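Local coordinates for hypothetical protein (Archaeoglobus fulgidus, PDB 2H6L) that is of unknown function but binds zinc through histidines of its PPC (plants and prokaryotes conserved) domain and assembles as a trimer, at residues A38-I43 / C113-L118; S48-Y53 / L105-V110. One frame throughout, in Å; residues are numbered along the deposited sequence.

Contact 1 (A38-I43 / C113-L118); sequences AHISAI and CEVFVL
S41 and F116 sit at the middle of an antiparallel pairing whose two sides are packed very differently. The backbones of 38-43 and 113-118 are joined by six N-H to carbonyl bonds, two each for the pairs H39–L118, S41–F116 and I43–E114. The shortest runs from F116 N to S41 O, 2.7 Å and practically straight at 177°; both bonds of the last pair have lengthened, with I43 N and E114 O 3.2 Å apart.

The tight side carries I40, A42, V115 and V117. At the non-hydrogen-bonded pair A42–V115 the CA atoms come within 4.3 Å, a closeness that the small A42 allows. V115 then straddles its neighbours. Its CG1, swung opposite its own backbone N (chi1 -171°), rests over S41 O and obliquely meets I40 CG2. The other methyl, V115 CG2, lies 3.9 Å from A42 CB. I26 of helix 22-33 packs on V115, while V79 and L75 of strand 70-82 meet I40 and A42.

On the reverse side, H39, S41, I43, E114, F116 and L118 pack more loosely against each other. H39 CB and L118 CB, 4.2 Å apart, approach only at the base, and the longer ends turn to other subunits rather than to solvent. F116 stacks on H39 of the second subunit, and H39 on F116 of the third. E114 forms a salt bridge with R127 of the second subunit, and its OE1 accepts from N78 and from ND1 of the zinc ligand H89, both of that same subunit.

The case illustrates how one strand pair can give one face to the core and the other to the oligomer, where the carboxylate of E114 probably helps, as a second-shell group, to orient and polarise a zinc-binding imidazole across the subunit boundary.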
loop_
_atom_site.group_PDB
_atom_site.type_symbol
_atom_site.label_atom_id
_atom_site.label_comp_id
_atom_site.label_asym_id
_atom_site.label_seq_id
_atom_site.Cartn_x
_atom_site.Cartn_y
_atom_site.Cartn_z
ATOM N N ALA A 38 12.740 3.473 -7.112
ATOM C CA ALA A 38 11.399 4.023 -6.941
ATOM C C ALA A 38 10.499 3.177 -6.057
ATOM O O ALA A 38 10.817 2.032 -5.735
ATOM C CB ALA A 38 10.737 4.199 -8.305
ATOM N N HIS A 39 9.380 3.772 -5.655
ATOM C CA HIS A 39 8.376 3.091 -4.854
ATOM C C HIS A 39 7.223 2.879 -5.826
ATOM O O HIS A 39 6.913 3.770 -6.619
ATOM C CB HIS A 39 7.905 3.964 -3.694
ATOM C CG HIS A 39 6.795 3.351 -2.899
ATOM N ND1 HIS A 39 5.625 4.023 -2.613
ATOM C CD2 HIS A 39 6.682 2.132 -2.321
ATOM C CE1 HIS A 39 4.840 3.243 -1.891
ATOM N NE2 HIS A 39 5.458 2.090 -1.699
ATOM N N ILE A 40 6.595 1.710 -5.765
ATOM C CA ILE A 40 5.504 1.375 -6.670
ATOM C C ILE A 40 4.221 0.985 -5.961
ATOM O O ILE A 40 4.247 0.295 -4.944
ATOM C CB ILE A 40 5.883 0.186 -7.566
ATOM C CG1 ILE A 40 7.070 0.552 -8.457
ATOM C CG2 ILE A 40 4.678 -0.250 -8.385
ATOM C CD1 ILE A 40 7.661 -0.647 -9.186
ATOM N N SER A 41 3.098 1.406 -6.533
ATOM C CA SER A 41 1.792 1.075 -5.991
ATOM C C SER A 41 0.792 0.993 -7.149
ATOM O O SER A 41 0.914 1.724 -8.124
ATOM C CB SER A 41 1.351 2.145 -5.002
ATOM O OG SER A 41 0.105 1.800 -4.436
ATOM N N ALA A 42 -0.185 0.098 -7.050
ATOM C CA ALA A 42 -1.180 -0.028 -8.112
ATOM C C ALA A 42 -2.461 -0.698 -7.647
ATOM O O ALA A 42 -2.483 -1.388 -6.629
ATOM C CB ALA A 42 -0.589 -0.810 -9.294
ATOM N N ILE A 43 -3.536 -0.465 -8.394
ATOM C CA ILE A 43 -4.824 -1.082 -8.113
ATOM C C ILE A 43 -5.466 -1.343 -9.467
ATOM O O ILE A 43 -4.999 -0.837 -10.481
ATOM C CB ILE A 43 -5.772 -0.182 -7.277
ATOM C CG1 ILE A 43 -6.053 1.132 -8.007
ATOM C CG2 ILE A 43 -5.179 0.073 -5.900
ATOM C CD1 ILE A 43 -7.180 1.952 -7.353
ATOM N N CYS A 113 -5.260 -1.396 -15.180
ATOM C CA CYS A 113 -4.322 -1.130 -14.098
ATOM C C CYS A 113 -3.837 0.311 -14.057
ATOM O O CYS A 113 -3.398 0.858 -15.058
ATOM C CB CYS A 113 -3.121 -2.073 -14.219
ATOM S SG CYS A 113 -1.974 -2.010 -12.825
ATOM N N GLU A 114 -3.934 0.917 -12.879
ATOM C CA GLU A 114 -3.506 2.287 -12.665
ATOM C C GLU A 114 -2.351 2.183 -11.679
ATOM O O GLU A 114 -2.517 1.737 -10.545
ATOM C CB GLU A 114 -4.675 3.113 -12.108
ATOM C CG GLU A 114 -5.929 2.992 -12.991
ATOM C CD GLU A 114 -7.154 3.767 -12.489
ATOM O OE1 GLU A 114 -7.282 4.010 -11.272
ATOM O OE2 GLU A 114 -8.011 4.113 -13.330
ATOM N N VAL A 115 -1.174 2.594 -12.132
ATOM C CA VAL A 115 0.032 2.498 -11.332
ATOM C C VAL A 115 0.561 3.849 -10.885
ATOM O O VAL A 115 0.538 4.817 -11.645
ATOM C CB VAL A 115 1.161 1.790 -12.136
ATOM C CG1 VAL A 115 2.349 1.492 -11.234
ATOM C CG2 VAL A 115 0.628 0.518 -12.775
ATOM N N PHE A 116 1.027 3.915 -9.645
ATOM C CA PHE A 116 1.611 5.145 -9.142
ATOM C C PHE A 116 3.092 4.857 -9.025
ATOM O O PHE A 116 3.492 3.907 -8.356
ATOM C CB PHE A 116 1.068 5.519 -7.760
ATOM C CG PHE A 116 1.772 6.698 -7.137
ATOM C CD1 PHE A 116 1.898 7.898 -7.836
ATOM C CD2 PHE A 116 2.317 6.610 -5.860
ATOM C CE1 PHE A 116 2.563 8.988 -7.280
ATOM C CE2 PHE A 116 2.982 7.692 -5.294
ATOM C CZ PHE A 116 3.105 8.886 -6.004
ATOM N N VAL A 117 3.903 5.656 -9.698
ATOM C CA VAL A 117 5.344 5.465 -9.638
ATOM C C VAL A 117 5.985 6.690 -9.009
ATOM O O VAL A 117 5.793 7.809 -9.480
ATOM C CB VAL A 117 5.937 5.248 -11.035
ATOM C CG1 VAL A 117 7.448 5.105 -10.941
ATOM C CG2 VAL A 117 5.317 4.014 -11.669
ATOM N N LEU A 118 6.734 6.473 -7.934
ATOM C CA LEU A 118 7.410 7.564 -7.242
ATOM C C LEU A 118 8.907 7.357 -7.396
ATOM O O LEU A 118 9.523 6.610 -6.627
ATOM C CB LEU A 118 7.036 7.564 -5.754
ATOM C CG LEU A 118 7.555 8.719 -4.893
ATOM C CD1 LEU A 118 6.879 10.021 -5.301
ATOM C CD2 LEU A 118 7.264 8.431 -3.437
#

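Contact 2 (S48-Y53 / L105-V110); sequences SAVIGY and LFSAEV
With CG1 opposite its backbone N (chi1 176°), V50 sets that methyl against F106 CB, 3.9 Å away, and leaves CG2 for S107, whose OG lies 3.3 Å from it. F106 CG in turn stands beside its own backbone N (chi1 -72°), which carries the ring along strand 48-53 until its edge meets I51 C, which lies in the ring plane 3.7 Å from F106 CD2.

The backbone explains why two residues crowd around one. V50 O is gripped by two donors, F106 N at 2.9 Å and S107 N at 3.2 Å, while V50 N gives a short bond of 2.7 Å to S107 O. Next along, A49 and A108 form a non-hydrogen-bonded pair, their CB atoms meeting at 4.0 Å on the buried side. The bond from E109 N to S48 O is bent and comes from above the carbonyl plane. The carboxylate of E109 forms a salt bridge with R47.

K63 makes a cation-pi contact with F106, and the ring also meets that of H104, a zinc ligand. Two residues facing V50, with the first turned by its psi of -46°, make this a worked example of the classic beta bulge, here two residues after that ligand in the metal-binding sheet.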
loop_
_atom_site.group_PDB
_atom_site.type_symbol
_atom_site.label_atom_id
_atom_site.label_comp_id
_atom_site.label_asym_id
_atom_site.label_seq_id
_atom_site.Cartn_x
_atom_site.Cartn_y
_atom_site.Cartn_z
ATOM N N SER A 48 -5.318 -12.750 -15.312
ATOM C CA SER A 48 -4.647 -13.946 -14.811
ATOM C C SER A 48 -3.349 -13.520 -14.156
ATOM O O SER A 48 -2.964 -12.359 -14.231
ATOM C CB SER A 48 -4.338 -14.912 -15.951
ATOM O OG SER A 48 -3.395 -14.339 -16.842
ATOM N N ALA A 49 -2.654 -14.462 -13.533
ATOM C CA ALA A 49 -1.416 -14.099 -12.879
ATOM C C ALA A 49 -0.616 -15.288 -12.406
ATOM O O ALA A 49 -1.098 -16.421 -12.381
ATOM C CB ALA A 49 -1.726 -13.189 -11.688
ATOM N N VAL A 50 0.629 -15.007 -12.040
ATOM C CA VAL A 50 1.519 -16.011 -11.491
ATOM C C VAL A 50 2.159 -15.370 -10.269
ATOM O O VAL A 50 2.851 -14.361 -10.375
ATOM C CB VAL A 50 2.623 -16.435 -12.484
ATOM C CG1 VAL A 50 3.570 -17.426 -11.801
ATOM C CG2 VAL A 50 1.996 -17.088 -13.722
ATOM N N ILE A 51 1.896 -15.948 -9.105
ATOM C CA ILE A 51 2.439 -15.442 -7.855
ATOM C C ILE A 51 3.218 -16.573 -7.200
ATOM O O ILE A 51 3.369 -17.649 -7.777
ATOM C CB ILE A 51 1.320 -14.996 -6.891
ATOM C CG1 ILE A 51 0.444 -16.194 -6.519
ATOM C CG2 ILE A 51 0.473 -13.900 -7.541
ATOM C CD1 ILE A 51 -0.553 -15.905 -5.418
ATOM N N GLY A 52 3.708 -16.342 -5.992
ATOM C CA GLY A 52 4.443 -17.398 -5.327
ATOM C C GLY A 52 4.924 -17.007 -3.958
ATOM O O GLY A 52 4.901 -15.834 -3.594
ATOM N N TYR A 53 5.344 -17.996 -3.184
ATOM C CA TYR A 53 5.853 -17.714 -1.858
ATOM C C TYR A 53 7.249 -18.314 -1.756
ATOM O O TYR A 53 7.576 -19.276 -2.458
ATOM C CB TYR A 53 4.906 -18.264 -0.791
ATOM C CG TYR A 53 4.757 -19.760 -0.762
ATOM C CD1 TYR A 53 5.690 -20.558 -0.097
ATOM C CD2 TYR A 53 3.660 -20.381 -1.357
ATOM C CE1 TYR A 53 5.528 -21.937 -0.019
ATOM C CE2 TYR A 53 3.490 -21.761 -1.286
ATOM C CZ TYR A 53 4.428 -22.535 -0.609
ATOM O OH TYR A 53 4.246 -23.892 -0.499
ATOM N N LEU A 105 4.956 -11.334 -6.794
ATOM C CA LEU A 105 4.381 -11.289 -8.133
ATOM C C LEU A 105 5.407 -11.611 -9.212
ATOM O O LEU A 105 6.479 -11.014 -9.252
ATOM C CB LEU A 105 3.785 -9.904 -8.397
ATOM C CG LEU A 105 3.202 -9.668 -9.788
ATOM C CD1 LEU A 105 1.980 -10.559 -9.982
ATOM C CD2 LEU A 105 2.825 -8.196 -9.934
ATOM N N PHE A 106 5.069 -12.551 -10.090
ATOM C CA PHE A 106 5.964 -12.932 -11.180
ATOM C C PHE A 106 5.443 -12.371 -12.489
ATOM O O PHE A 106 6.202 -11.800 -13.275
ATOM C CB PHE A 106 6.080 -14.454 -11.273
ATOM C CG PHE A 106 6.882 -15.065 -10.159
ATOM C CD1 PHE A 106 8.265 -14.924 -10.123
ATOM C CD2 PHE A 106 6.257 -15.766 -9.137
ATOM C CE1 PHE A 106 9.013 -15.473 -9.088
ATOM C CE2 PHE A 106 6.999 -16.317 -8.094
ATOM C CZ PHE A 106 8.376 -16.172 -8.070
ATOM N N SER A 107 4.145 -12.540 -12.722
ATOM C CA SER A 107 3.511 -12.019 -13.932
ATOM C C SER A 107 2.012 -11.852 -13.729
ATOM O O SER A 107 1.404 -12.507 -12.879
ATOM C CB SER A 107 3.738 -12.956 -15.117
ATOM O OG SER A 107 2.988 -14.154 -14.963
ATOM N N ALA A 108 1.426 -10.968 -14.528
ATOM C CA ALA A 108 0.000 -10.711 -14.481
ATOM C C ALA A 108 -0.437 -10.074 -15.787
ATOM O O ALA A 108 0.182 -9.129 -16.272
ATOM C CB ALA A 108 -0.342 -9.794 -13.316
ATOM N N GLU A 109 -1.498 -10.618 -16.365
ATOM C CA GLU A 109 -2.040 -10.073 -17.595
ATOM C C GLU A 109 -2.971 -8.970 -17.132
ATOM O O GLU A 109 -3.850 -9.203 -16.309
ATOM C CB GLU A 109 -2.827 -11.134 -18.348
ATOM C CG GLU A 109 -3.227 -10.718 -19.745
ATOM C CD GLU A 109 -3.963 -11.820 -20.476
ATOM O OE1 GLU A 109 -3.495 -12.979 -20.418
ATOM O OE2 GLU A 109 -5.001 -11.529 -21.110
ATOM N N VAL A 110 -2.770 -7.769 -17.653
ATOM C CA VAL A 110 -3.593 -6.634 -17.266
ATOM C C VAL A 110 -4.991 -6.560 -17.891
ATOM O O VAL A 110 -5.172 -6.836 -19.085
ATOM C CB VAL A 110 -2.883 -5.316 -17.605
ATOM C CG1 VAL A 110 -3.825 -4.144 -17.366
ATOM C CG2 VAL A 110 -1.628 -5.175 -16.774
#

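How the contacts relate
Both contacts pair antiparallel strands of one curled sheet, and they follow each other along the chain: strand 38-43 leads into 45-55, and 99-110 into 113-119. Contact 2 joins the inner two of these four strands, its centre about 16 Å from that of contact 1. Contact 1 is wholly buried, with regular register, apolar packing partly against helix 22-33, and polar and aromatic groups committed to neighbouring subunits. Contact 2 is only partly buried, and its register is shifted by a bulge; its polar and aromatic partners come mainly from its own chain. Helix 22-33 touches both. Both also lie near zinc, contact 1 across a subunit boundary and contact 2 within its own chain.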